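PDB 4WD2: aromatic-amino-acid transaminase TyrB from Burkholderia cenocepacia K56-2Valvano, which probably catalyses the pyridoxal-phosphate-dependent transfer of amino groups between aromatic amino acids and 2-oxo acids, working as a dimer of class I aminotransferase subunits. Local coordinates for residues G42-A47 with C323-R328; R102-Q107 with E277-Q282; L215-M220 with P245-N250. One frame throughout, in Å; residues are numbered along the deposited sequence.

Contact 1 of 3, residues G42-A47 with C323-R328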
ATOM      1  N   GLY A  42     -12.484  11.533 -13.657  1.00 16.22           N
ATOM      2  CA  GLY A  42     -11.415  12.490 -13.429  1.00 15.64           C
ATOM      3  C   GLY A  42     -10.023  11.939 -13.654  1.00 15.18           C
ATOM      4  O   GLY A  42      -9.221  11.849 -12.721  1.00 15.63           O
ATOM      5  N   ILE A  43      -9.743  11.553 -14.896  1.00 13.52           N
ATOM      6  CA  ILE A  43      -8.420  11.088 -15.298  1.00 13.74           C
ATOM      7  C   ILE A  43      -8.115  11.657 -16.684  1.00 13.23           C
ATOM      8  O   ILE A  43      -9.017  12.148 -17.350  1.00 13.81           O
ATOM      9  CB  ILE A  43      -8.327   9.546 -15.335  1.00 15.32           C
ATOM     10  CG1 ILE A  43      -9.275   8.967 -16.378  1.00 14.21           C
ATOM     11  CG2 ILE A  43      -8.623   8.935 -13.967  1.00 17.55           C
ATOM     12  CD1 ILE A  43      -9.215   7.451 -16.448  1.00 14.79           C
ATOM     13  N   TYR A  44      -6.859  11.597 -17.119  1.00 12.20           N
ATOM     14  CA  TYR A  44      -6.513  12.126 -18.438  1.00 12.12           C
ATOM     15  C   TYR A  44      -6.853  11.150 -19.567  1.00 12.05           C
ATOM     16  O   TYR A  44      -6.492   9.976 -19.519  1.00 10.95           O
ATOM     17  CB  TYR A  44      -5.026  12.498 -18.520  1.00 11.39           C
ATOM     18  CG  TYR A  44      -4.646  13.075 -19.875  1.00 12.97           C
ATOM     19  CD1 TYR A  44      -4.804  14.428 -20.147  1.00 13.54           C
ATOM     20  CD2 TYR A  44      -4.149  12.260 -20.886  1.00 12.81           C
ATOM     21  CE1 TYR A  44      -4.467  14.954 -21.388  1.00 13.03           C
ATOM     22  CE2 TYR A  44      -3.817  12.776 -22.132  1.00 11.84           C
ATOM     23  CZ  TYR A  44      -3.978  14.117 -22.374  1.00 11.88           C
ATOM     24  OH  TYR A  44      -3.644  14.618 -23.607  1.00 11.31           O
ATOM     25  N   PHE A  45      -7.559  11.656 -20.575  1.00 12.94           N
ATOM     26  CA  PHE A  45      -7.775  10.941 -21.831  1.00 13.11           C
ATOM     27  C   PHE A  45      -7.062  11.710 -22.941  1.00 13.48           C
ATOM     28  O   PHE A  45      -6.898  12.919 -22.841  1.00 12.39           O
ATOM     29  CB  PHE A  45      -9.268  10.798 -22.137  1.00 12.69           C
ATOM     30  CG  PHE A  45     -10.038  10.101 -21.057  1.00 12.20           C
ATOM     31  CD1 PHE A  45     -10.517  10.803 -19.964  1.00 12.36           C
ATOM     32  CD2 PHE A  45     -10.271   8.739 -21.126  1.00 13.48           C
ATOM     33  CE1 PHE A  45     -11.223  10.158 -18.959  1.00 13.86           C
ATOM     34  CE2 PHE A  45     -10.975   8.081 -20.127  1.00 14.80           C
ATOM     35  CZ  PHE A  45     -11.451   8.788 -19.041  1.00 14.79           C
ATOM     36  N   ASP A  46      -6.628  11.022 -23.991  1.00 16.12           N
ATOM     37  CA  ASP A  46      -5.910  11.704 -25.062  1.00 18.46           C
ATOM     38  C   ASP A  46      -6.864  12.231 -26.132  1.00 20.11           C
ATOM     39  O   ASP A  46      -8.075  12.291 -25.921  1.00 21.35           O
ATOM     40  CB  ASP A  46      -4.849  10.781 -25.691  1.00 19.46           C
ATOM     41  CG  ASP A  46      -5.426   9.477 -26.252  1.00 20.11           C
ATOM     42  OD1 ASP A  46      -6.639   9.396 -26.544  1.00 19.74           O
ATOM     43  OD2 ASP A  46      -4.636   8.522 -26.420  1.00 19.88           O
ATOM     44  N   ALA A  47      -6.306  12.609 -27.277  1.00 19.70           N
ATOM     45  CA  ALA A  47      -7.091  13.192 -28.363  1.00 20.69           C
ATOM     46  C   ALA A  47      -8.152  12.231 -28.884  1.00 21.12           C
ATOM     47  O   ALA A  47      -9.151  12.658 -29.458  1.00 21.39           O
ATOM     48  CB  ALA A  47      -6.179  13.627 -29.502  1.00 20.91           C
ATOM     49  N   CYS A 323      -0.375  18.622 -21.464  1.00  9.18           N
ATOM     50  CA  CYS A 323      -0.660  19.919 -20.870  1.00 10.92           C
ATOM     51  C   CYS A 323      -1.254  20.883 -21.902  1.00 10.94           C
ATOM     52  O   CYS A 323      -2.242  21.557 -21.629  1.00 10.96           O
ATOM     53  CB  CYS A 323       0.618  20.506 -20.258  1.00  9.24           C
ATOM     54  SG  CYS A 323       0.379  21.975 -19.238  1.00 13.21           S
ATOM     55  N   ARG A 324      -0.656  20.934 -23.090  1.00 10.87           N
ATOM     56  CA  ARG A 324      -1.129  21.837 -24.135  1.00 11.63           C
ATOM     57  C   ARG A 324      -2.474  21.406 -24.725  1.00 10.20           C
ATOM     58  O   ARG A 324      -3.269  22.252 -25.119  1.00 11.12           O
ATOM     59  CB  ARG A 324      -0.083  21.964 -25.251  1.00 13.52           C
ATOM     60  CG  ARG A 324       1.127  22.816 -24.874  1.00 13.83           C
ATOM     61  CD  ARG A 324       1.976  23.162 -26.092  1.00 16.40           C
ATOM     62  NE  ARG A 324       2.433  21.972 -26.802  1.00 17.71           N
ATOM     63  CZ  ARG A 324       3.547  21.308 -26.506  1.00 18.90           C
ATOM     64  NH1 ARG A 324       4.321  21.725 -25.509  1.00 19.84           N
ATOM     65  NH2 ARG A 324       3.888  20.231 -27.200  1.00 18.18           N
ATOM     66  N   ARG A 325      -2.729  20.101 -24.786  1.00 11.03           N
ATOM     67  CA  ARG A 325      -4.005  19.607 -25.310  1.00 10.35           C
ATOM     68  C   ARG A 325      -5.166  20.052 -24.421  1.00  8.83           C
ATOM     69  O   ARG A 325      -6.200  20.474 -24.923  1.00 10.01           O
ATOM     70  CB  ARG A 325      -4.008  18.080 -25.447  1.00 10.69           C
ATOM     71  CG  ARG A 325      -5.072  17.568 -26.437  1.00 10.64           C
ATOM     72  CD  ARG A 325      -5.308  16.060 -26.333  1.00 11.44           C
ATOM     73  NE  ARG A 325      -6.014  15.706 -25.107  1.00 12.45           N
ATOM     74  CZ  ARG A 325      -7.330  15.803 -24.943  1.00 11.41           C
ATOM     75  NH1 ARG A 325      -7.877  15.457 -23.785  1.00  9.44           N
ATOM     76  NH2 ARG A 325      -8.098  16.247 -25.938  1.00 11.14           N
ATOM     77  N   ILE A 326      -4.993  19.959 -23.105  1.00  8.88           N
ATOM     78  CA  ILE A 326      -6.003  20.459 -22.173  1.00  8.56           C
ATOM     79  C   ILE A 326      -6.235  21.961 -22.389  1.00 10.22           C
ATOM     80  O   ILE A 326      -7.381  22.416 -22.436  1.00 10.92           O
ATOM     81  CB  ILE A 326      -5.604  20.194 -20.697  1.00 13.72           C
ATOM     82  CG1 ILE A 326      -5.593  18.690 -20.406  1.00 13.86           C
ATOM     83  CG2 ILE A 326      -6.566  20.897 -19.739  1.00 12.93           C
ATOM     84  CD1 ILE A 326      -5.148  18.338 -19.007  1.00 15.08           C
ATOM     85  N   ALA A 327      -5.154  22.727 -22.533  1.00  9.67           N
ATOM     86  CA  ALA A 327      -5.283  24.167 -22.738  1.00 10.35           C
ATOM     87  C   ALA A 327      -6.021  24.474 -24.038  1.00  9.29           C
ATOM     88  O   ALA A 327      -6.821  25.405 -24.106  1.00  9.20           O
ATOM     89  CB  ALA A 327      -3.917  24.827 -22.721  1.00 10.20           C
ATOM     90  N   ARG A 328      -5.772  23.670 -25.067  1.00  9.96           N
ATOM     91  CA  ARG A 328      -6.479  23.811 -26.336  0.68 10.53           C
ATOM     92  C   ARG A 328      -7.971  23.538 -26.165  1.00  9.95           C
ATOM     93  O   ARG A 328      -8.813  24.231 -26.733  1.00 10.90           O
ATOM     94  CB  ARG A 328      -5.897  22.873 -27.391  0.68 11.39           C
ATOM     95  CG  ARG A 328      -6.572  23.006 -28.739  0.68 13.12           C
ATOM     96  CD  ARG A 328      -5.906  22.169 -29.815  0.68 13.90           C
ATOM     97  NE  ARG A 328      -6.654  22.262 -31.065  0.68 15.31           N
ATOM     98  CZ  ARG A 328      -7.534  21.357 -31.479  0.68 16.83           C
ATOM     99  NH1 ARG A 328      -7.763  20.277 -30.752  0.68 16.88           N
ATOM    100  NH2 ARG A 328      -8.178  21.527 -32.624  0.68 18.02           N
TER

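Contact 2 of 3, residues R102-Q107 with E277-Q282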
ATOM      1  N   ARG A 102      18.164  18.505   3.825  1.00 10.90           N
ATOM      2  CA  ARG A 102      17.047  18.877   4.690  1.00 11.50           C
ATOM      3  C   ARG A 102      15.722  18.233   4.300  1.00 10.12           C
ATOM      4  O   ARG A 102      14.695  18.524   4.909  1.00  9.82           O
ATOM      5  CB  ARG A 102      16.864  20.393   4.693  1.00 12.32           C
ATOM      6  CG  ARG A 102      17.954  21.162   5.403  1.00 15.01           C
ATOM      7  CD  ARG A 102      17.562  22.625   5.564  1.00 18.55           C
ATOM      8  NE  ARG A 102      17.646  23.378   4.311  1.00 21.23           N
ATOM      9  CZ  ARG A 102      18.673  24.157   3.976  1.00 22.19           C
ATOM     10  NH1 ARG A 102      19.706  24.286   4.804  1.00 22.42           N
ATOM     11  NH2 ARG A 102      18.670  24.812   2.818  1.00 20.99           N
ATOM     12  N   ILE A 103      15.736  17.371   3.286  1.00  9.41           N
ATOM     13  CA  ILE A 103      14.502  16.757   2.791  1.00  8.23           C
ATOM     14  C   ILE A 103      14.483  15.245   2.970  1.00  8.18           C
ATOM     15  O   ILE A 103      15.319  14.545   2.412  1.00 10.05           O
ATOM     16  CB  ILE A 103      14.279  17.048   1.293  1.00  6.81           C
ATOM     17  CG1 ILE A 103      14.352  18.543   0.995  1.00  8.99           C
ATOM     18  CG2 ILE A 103      12.933  16.500   0.834  1.00  7.32           C
ATOM     19  CD1 ILE A 103      14.291  18.839  -0.491  1.00  8.48           C
ATOM     20  N   ALA A 104      13.529  14.740   3.744  1.00  8.44           N
ATOM     21  CA  ALA A 104      13.311  13.300   3.830  1.00  8.06           C
ATOM     22  C   ALA A 104      12.304  12.873   2.768  1.00  9.18           C
ATOM     23  O   ALA A 104      11.160  13.317   2.793  1.00 11.58           O
ATOM     24  CB  ALA A 104      12.820  12.902   5.232  1.00  8.03           C
ATOM     25  N   THR A 105      12.733  12.020   1.836  1.00  8.83           N
ATOM     26  CA  THR A 105      11.856  11.521   0.773  1.00  9.72           C
ATOM     27  C   THR A 105      11.744   9.991   0.763  1.00 10.00           C
ATOM     28  O   THR A 105      12.751   9.281   0.867  1.00 10.22           O
ATOM     29  CB  THR A 105      12.343  11.981  -0.617  1.00 10.64           C
ATOM     30  OG1 THR A 105      12.310  13.409  -0.688  1.00 10.53           O
ATOM     31  CG2 THR A 105      11.456  11.408  -1.723  1.00 11.49           C
ATOM     32  N   LEU A 106      10.517   9.491   0.648  1.00  9.58           N
ATOM     33  CA  LEU A 106      10.289   8.060   0.467  1.00 10.41           C
ATOM     34  C   LEU A 106       9.250   7.771  -0.613  1.00 11.12           C
ATOM     35  O   LEU A 106       8.406   8.613  -0.942  1.00  9.94           O
ATOM     36  CB  LEU A 106       9.853   7.401   1.781  1.00 11.71           C
ATOM     37  CG  LEU A 106       8.453   7.724   2.308  1.00 12.43           C
ATOM     38  CD1 LEU A 106       7.881   6.532   3.062  1.00 13.01           C
ATOM     39  CD2 LEU A 106       8.490   8.954   3.203  1.00 12.50           C
ATOM     40  N   GLN A 107       9.328   6.560  -1.151  1.00 12.59           N
ATOM     41  CA  GLN A 107       8.381   6.041  -2.123  1.00 12.29           C
ATOM     42  C   GLN A 107       7.063   5.687  -1.445  1.00 12.11           C
ATOM     43  O   GLN A 107       7.052   5.120  -0.355  1.00 11.54           O
ATOM     44  CB  GLN A 107       8.973   4.815  -2.817  1.00 12.14           C
ATOM     45  CG  GLN A 107       8.037   4.067  -3.742  1.00 11.34           C
ATOM     46  CD  GLN A 107       8.609   2.721  -4.143  1.00 11.73           C
ATOM     47  OE1 GLN A 107       9.821   2.515  -4.092  1.00 12.16           O
ATOM     48  NE2 GLN A 107       7.737   1.793  -4.532  1.00 11.04           N
ATOM     49  N   GLU A 277      16.769  13.186   8.895  1.00 10.69           N
ATOM     50  CA  GLU A 277      17.057  11.770   9.061  0.66 12.09           C
ATOM     51  C   GLU A 277      16.194  11.143  10.172  1.00 12.34           C
ATOM     52  O   GLU A 277      15.766   9.998  10.063  1.00 11.70           O
ATOM     53  CB  GLU A 277      18.558  11.580   9.315  0.66 12.53           C
ATOM     54  CG  GLU A 277      19.365  11.504   8.001  0.66 12.66           C
ATOM     55  CD  GLU A 277      20.721  12.209   8.039  0.66 13.04           C
ATOM     56  OE1 GLU A 277      20.929  13.110   7.198  0.66 11.11           O
ATOM     57  OE2 GLU A 277      21.589  11.847   8.868  0.66 10.39           O
ATOM     58  N   ARG A 278      15.922  11.902  11.230  1.00 12.45           N
ATOM     59  CA  ARG A 278      15.051  11.400  12.290  1.00 11.11           C
ATOM     60  C   ARG A 278      13.633  11.275  11.748  1.00 11.14           C
ATOM     61  O   ARG A 278      12.939  10.288  12.012  1.00 12.73           O
ATOM     62  CB  ARG A 278      15.067  12.307  13.525  1.00 10.58           C
ATOM     63  CG  ARG A 278      16.429  12.439  14.189  1.00 11.84           C
ATOM     64  CD  ARG A 278      16.331  13.104  15.557  1.00 13.74           C
ATOM     65  NE  ARG A 278      15.505  14.312  15.542  1.00 13.54           N
ATOM     66  CZ  ARG A 278      15.962  15.540  15.319  1.00 13.64           C
ATOM     67  NH1 ARG A 278      17.252  15.747  15.082  1.00 13.89           N
ATOM     68  NH2 ARG A 278      15.126  16.567  15.323  1.00 12.86           N
ATOM     69  N   VAL A 279      13.207  12.275  10.983  1.00 10.13           N
ATOM     70  CA  VAL A 279      11.881  12.247  10.382  1.00 10.27           C
ATOM     71  C   VAL A 279      11.759  11.071   9.408  1.00  9.02           C
ATOM     72  O   VAL A 279      10.762  10.353   9.438  1.00  8.29           O
ATOM     73  CB  VAL A 279      11.553  13.572   9.671  1.00  9.68           C
ATOM     74  CG1 VAL A 279      10.371  13.411   8.729  1.00  7.82           C
ATOM     75  CG2 VAL A 279      11.273  14.657  10.697  1.00  8.39           C
ATOM     76  N   LEU A 280      12.774  10.851   8.573  1.00  9.32           N
ATOM     77  CA  LEU A 280      12.712   9.756   7.600  1.00 10.62           C
ATOM     78  C   LEU A 280      12.518   8.415   8.304  1.00 11.04           C
ATOM     79  O   LEU A 280      11.755   7.565   7.841  1.00 12.07           O
ATOM     80  CB  LEU A 280      13.972   9.712   6.725  1.00 12.97           C
ATOM     81  CG  LEU A 280      13.939   8.685   5.580  1.00 13.37           C
ATOM     82  CD1 LEU A 280      12.839   9.008   4.581  1.00 11.11           C
ATOM     83  CD2 LEU A 280      15.283   8.577   4.869  1.00 15.13           C
ATOM     84  N   GLY A 281      13.199   8.235   9.430  1.00 12.12           N
ATOM     85  CA  GLY A 281      13.071   7.017  10.210  1.00 10.86           C
ATOM     86  C   GLY A 281      11.666   6.811  10.746  1.00 11.07           C
ATOM     87  O   GLY A 281      11.178   5.679  10.811  1.00 11.07           O
ATOM     88  N   GLN A 282      11.008   7.897  11.149  1.00 10.58           N
ATOM     89  CA  GLN A 282       9.665   7.777  11.699  1.00 11.15           C
ATOM     90  C   GLN A 282       8.630   7.641  10.588  1.00 11.16           C
ATOM     91  O   GLN A 282       7.560   7.072  10.800  1.00 11.40           O
ATOM     92  CB  GLN A 282       9.332   8.965  12.609  1.00 10.58           C
ATOM     93  CG  GLN A 282      10.217   9.046  13.858  1.00 11.53           C
ATOM     94  CD  GLN A 282      10.156   7.789  14.721  1.00 13.65           C
ATOM     95  OE1 GLN A 282       9.179   7.030  14.683  1.00 13.99           O
ATOM     96  NE2 GLN A 282      11.204   7.564  15.508  1.00 15.11           N
TER

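Contact 3 of 3, residues L215-M220 with P245-N250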
ATOM      1  N   LEU A 215       1.813  24.144   9.785  1.00 13.39           N
ATOM      2  CA  LEU A 215       2.339  22.962   9.113  1.00 13.80           C
ATOM      3  C   LEU A 215       1.677  22.730   7.766  1.00 11.77           C
ATOM      4  O   LEU A 215       0.660  22.039   7.685  1.00 11.93           O
ATOM      5  CB  LEU A 215       2.145  21.722   9.984  1.00 15.27           C
ATOM      6  CG  LEU A 215       3.270  21.406  10.953  1.00 18.10           C
ATOM      7  CD1 LEU A 215       2.835  20.284  11.883  1.00 18.42           C
ATOM      8  CD2 LEU A 215       4.515  21.018  10.167  1.00 18.93           C
ATOM      9  N   PRO A 216       2.265  23.283   6.699  1.00 10.72           N
ATOM     10  CA  PRO A 216       1.721  23.094   5.353  1.00 11.20           C
ATOM     11  C   PRO A 216       1.943  21.680   4.833  1.00 10.56           C
ATOM     12  O   PRO A 216       3.060  21.142   4.869  1.00  9.86           O
ATOM     13  CB  PRO A 216       2.496  24.118   4.513  1.00  9.16           C
ATOM     14  CG  PRO A 216       3.785  24.294   5.232  1.00 10.05           C
ATOM     15  CD  PRO A 216       3.446  24.166   6.700  1.00 11.02           C
ATOM     16  N   PHE A 217       0.854  21.082   4.371  1.00 10.19           N
ATOM     17  CA  PHE A 217       0.878  19.790   3.706  1.00 11.34           C
ATOM     18  C   PHE A 217       0.460  20.036   2.258  1.00 10.49           C
ATOM     19  O   PHE A 217      -0.726  20.188   1.958  1.00 10.99           O
ATOM     20  CB  PHE A 217      -0.059  18.794   4.405  1.00 12.23           C
ATOM     21  CG  PHE A 217       0.308  17.343   4.196  1.00 11.43           C
ATOM     22  CD1 PHE A 217      -0.001  16.403   5.158  1.00 10.38           C
ATOM     23  CD2 PHE A 217       0.956  16.924   3.046  1.00 11.57           C
ATOM     24  CE1 PHE A 217       0.327  15.079   4.981  1.00 10.95           C
ATOM     25  CE2 PHE A 217       1.288  15.599   2.864  1.00 10.31           C
ATOM     26  CZ  PHE A 217       0.972  14.675   3.835  1.00 10.49           C
ATOM     27  N   VAL A 218       1.441  20.115   1.368  1.00  9.42           N
ATOM     28  CA  VAL A 218       1.158  20.399  -0.031  1.00  8.57           C
ATOM     29  C   VAL A 218       0.878  19.113  -0.789  1.00  8.20           C
ATOM     30  O   VAL A 218       1.644  18.150  -0.700  1.00  8.75           O
ATOM     31  CB  VAL A 218       2.310  21.147  -0.706  1.00  9.37           C
ATOM     32  CG1 VAL A 218       1.945  21.476  -2.148  1.00  9.65           C
ATOM     33  CG2 VAL A 218       2.637  22.422   0.065  1.00  8.76           C
ATOM     34  N   ASP A 219      -0.245  19.110  -1.500  1.00  8.17           N
ATOM     35  CA  ASP A 219      -0.699  17.983  -2.311  1.00  9.70           C
ATOM     36  C   ASP A 219      -0.473  18.355  -3.778  1.00  8.45           C
ATOM     37  O   ASP A 219      -1.187  19.202  -4.323  1.00  7.50           O
ATOM     38  CB  ASP A 219      -2.185  17.679  -2.021  1.00  9.99           C
ATOM     39  CG  ASP A 219      -2.674  16.380  -2.654  1.00 11.27           C
ATOM     40  OD1 ASP A 219      -2.007  15.844  -3.562  1.00 13.13           O
ATOM     41  OD2 ASP A 219      -3.751  15.898  -2.244  1.00 10.27           O
ATOM     42  N   MET A 220       0.542  17.752  -4.398  1.00  6.38           N
ATOM     43  CA  MET A 220       0.862  18.030  -5.791  1.00  6.49           C
ATOM     44  C   MET A 220       0.607  16.792  -6.634  1.00  8.34           C
ATOM     45  O   MET A 220       1.511  15.997  -6.872  1.00 10.46           O
ATOM     46  CB  MET A 220       2.319  18.492  -5.938  1.00  7.30           C
ATOM     47  CG  MET A 220       2.664  18.978  -7.346  1.00  8.08           C
ATOM     48  SD  MET A 220       4.282  19.743  -7.438  1.00 12.55           S
ATOM     49  CE  MET A 220       5.286  18.437  -6.733  1.00 12.19           C
ATOM     50  N   PRO A 245       8.867  24.322   7.442  1.00 11.27           N
ATOM     51  CA  PRO A 245       8.525  22.908   7.645  1.00 11.42           C
ATOM     52  C   PRO A 245       7.359  22.497   6.760  1.00 11.55           C
ATOM     53  O   PRO A 245       6.240  22.948   6.989  1.00 12.18           O
ATOM     54  CB  PRO A 245       8.130  22.840   9.128  1.00 11.86           C
ATOM     55  CG  PRO A 245       7.799  24.272   9.503  1.00 12.12           C
ATOM     56  CD  PRO A 245       8.780  25.087   8.701  1.00 10.86           C
ATOM     57  N   THR A 246       7.612  21.653   5.769  1.00  9.40           N
ATOM     58  CA  THR A 246       6.593  21.353   4.772  1.00 10.34           C
ATOM     59  C   THR A 246       6.537  19.866   4.455  1.00  9.84           C
ATOM     60  O   THR A 246       7.573  19.224   4.279  1.00 10.03           O
ATOM     61  CB  THR A 246       6.862  22.136   3.463  1.00 10.67           C
ATOM     62  OG1 THR A 246       6.924  23.539   3.752  1.00 11.36           O
ATOM     63  CG2 THR A 246       5.780  21.874   2.420  1.00  8.85           C
ATOM     64  N   LEU A 247       5.335  19.312   4.374  1.00  9.12           N
ATOM     65  CA  LEU A 247       5.193  17.965   3.843  1.00  7.59           C
ATOM     66  C   LEU A 247       4.677  18.106   2.428  1.00  7.88           C
ATOM     67  O   LEU A 247       3.845  18.975   2.153  1.00  6.43           O
ATOM     68  CB  LEU A 247       4.251  17.089   4.692  1.00  7.53           C
ATOM     69  CG  LEU A 247       4.635  16.818   6.154  1.00  6.84           C
ATOM     70  CD1 LEU A 247       4.200  17.953   7.065  1.00  8.40           C
ATOM     71  CD2 LEU A 247       4.063  15.504   6.643  1.00  7.10           C
ATOM     72  N   VAL A 248       5.199  17.277   1.529  1.00  7.68           N
ATOM     73  CA  VAL A 248       4.774  17.290   0.138  1.00  8.56           C
ATOM     74  C   VAL A 248       4.390  15.904  -0.357  1.00  7.55           C
ATOM     75  O   VAL A 248       5.226  15.004  -0.417  1.00  7.23           O
ATOM     76  CB  VAL A 248       5.866  17.827  -0.799  1.00  9.18           C
ATOM     77  CG1 VAL A 248       5.325  17.882  -2.236  1.00  5.81           C
ATOM     78  CG2 VAL A 248       6.350  19.192  -0.338  1.00 10.22           C
ATOM     79  N   ALA A 249       3.122  15.739  -0.718  1.00  8.65           N
ATOM     80  CA  ALA A 249       2.673  14.506  -1.350  1.00  9.06           C
ATOM     81  C   ALA A 249       2.560  14.689  -2.862  1.00  9.68           C
ATOM     82  O   ALA A 249       1.787  15.515  -3.326  1.00 10.65           O
ATOM     83  CB  ALA A 249       1.338  14.063  -0.758  1.00 11.02           C
ATOM     84  N   ASN A 250       3.340  13.931  -3.630  1.00  9.86           N
ATOM     85  CA  ASN A 250       3.256  14.010  -5.085  1.00  9.25           C
ATOM     86  C   ASN A 250       2.847  12.666  -5.692  1.00  9.77           C
ATOM     87  O   ASN A 250       3.266  11.602  -5.231  1.00  9.15           O
ATOM     88  CB  ASN A 250       4.582  14.507  -5.696  1.00  8.47           C
ATOM     89  CG  ASN A 250       5.648  13.421  -5.783  1.00  9.11           C
ATOM     90  OD1 ASN A 250       6.236  13.027  -4.772  1.00  9.89           O
ATOM     91  ND2 ASN A 250       5.916  12.949  -7.001  1.00  8.02           N
TER
HETATM   92  O   HOH W   1      -0.524  13.759  -4.797  1.00 13.23           O

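Contact 1 of 3, residues G42-A47 with C323-R328
Tyr44 and Ile326 stand 9.1 Å apart at their CA atoms, closing to 7.7 Å between the CA atoms of Ala47 and Arg325, so an irregular segment, 42-47, approaches helix 323-328 at a distance that long side chains must bridge. Arg325 does most of the bridging. Its CG lies anti to the backbone N (chi1 -159°), and the chain, already directed at the loop, bends at chi3 (72°), placing NE beside the tyrosine hydroxyl. There NE donates to Tyr44 OH at 3.0 Å, with an N-H...O angle of 149° and the hydroxyl almost in the guanidinium plane, while the phenol ring stands steeply to that plane. A second, weak bond runs from Arg325 NH1 to Phe45 O at 2.9 Å. Asp46 O sits over the centre of one guanidinium face, and Ala47 N approaches the same arginine at CD, 3.7 Å away. Segment 42-47 lies in the loop after strand 37-38 and before helix 55-65, and the contact joins this early part of the aminotransferase chain to the long helix 309-338. Arg325 NH2 also donates to Leu388 O, which further restricts the rotation of the guanidinium. On the apolar side, Ile326 CG1 meets the edge of the Tyr44 ring, 4.0 Å from CE1. The same loop is also held from elsewhere: Ile43 packs on Tyr73 of the second subunit, and Tyr44 N is hydrogen-bonded to Tyr259 OH.

Contact 2 of 3, residues R102-Q107 with E277-Q282
Ala104 and Leu280 meet at the tight point of this contact, where their CA atoms are 5.2 Å apart and their CB atoms 3.7 Å apart. Such closeness is possible because Ala104 contributes no more than a methyl at this point between strand 103-107 and helix 277-282, whose axes approach to 7.6 Å and run nearly parallel, 24° apart. Leu280 then reaches along the strand: with CG anti to the backbone N (chi1 -174°), its CD1 comes over the next peptide, 3.7 Å from Thr105 O. That carbonyl is satisfied elsewhere, by Arg83 NE, so the methyl touches an oxygen that is already engaged. The remaining apolar contacts are longer: Val279 CG1 stays 4.3 Å from Ala104 CB, and Leu106 CB lies 4.4 Å from Leu280 CD1. No hydrogen bond links the two segments, which leaves van der Waals contact to hold them. The outward side of the helix is different in character: Glu277, modelled in two conformers, is exposed, and a glycerol, probably from the crystallisation liquor, lies beside Leu280, whereas Arg278 donates through NE to Ile13 O and through NH2 to Phe10 O of the second subunit. Across the strand, Thr105 directs its CB away from the helix and its OG1 is hydrogen-bonded to Ser267 OG on strand 264-269. Helix 273-288 thus packs against strand 103-108, outermost within the chain, in the alpha/beta layering of the large domain of fold-type I pyridoxal-phosphate enzymes.

Contact 3 of 3, residues L215-M220 with P245-N250
The Phe217 ring receives Leu247 CB over one face, 3.8 Å from the ring centroid and 17° off the normal, a CH-pi contact displaced toward the rim. Ala249 CB reaches the same ring obliquely, 3.9 Å from CE2. The ring is brought across to the neighbouring strand by a chi1 of -155°, and Leu122 of helix 110-125 packs on both Phe217 and Leu247. Underneath runs a regular parallel pairing of strands 215-220 and 246-250, 4.7 Å between axes. Leu247 uses both backbone polar atoms, N to Pro216 O and O from Val218 N; Ala249 N donates to Val218 O and Ala249 O accepts from Met220 N; these two bonds and that from Val218 N to Leu247 O are 2.8 Å long. The two strands are neighbours in the central mixed sheet of the fold-type I aminotransferase domain, joined through helices 229-232 and 234-241 as a beta-alpha-beta crossover. Opposite Phe217, the sheet presents Val218, Val248 and Met220: Val218 CG2 lies 4.0 Å from Thr246 CG2, and Met220 CE, on a chain bent at chi3, meets Asn250 CB at 4.1 Å. Asp219 extends from the Phe217 face toward the cofactor site. A water donates to its OD1 at 2.8 Å and weakly to Ala249 O; its OD2 is hydrogen-bonded to His141 NE2 and lies near pyridine N1 of the lysine-linked cofactor at position 254, as does the aspartate of related aminotransferases. At the other end, Leu215 CD2 packs on Pro245 CB, and the buried Pro245 O has no hydrogen-bonding partner in the model.

How the contacts relate
Contacts 2 and 3 share the central mixed sheet, their centres about 13 Å apart: strand 103-108 is followed across it by 264-269, then by 246-251 and 215-220. Contact 1 lies across the chain's centre from both, its centre about 34 Å from that of contact 2 and about 25 Å from that of contact 3. Along the chain the order is symmetric: 42-47, 102-107, 215-220, 245-250, 277-282, 323-328, each pair enclosing the next. The innermost pair builds the sheet beside the cofactor, the middle one adds a helix to its margin near the second subunit, and the outermost joins the loop between strand 37-38 and helix 55-65 to helix 309-338.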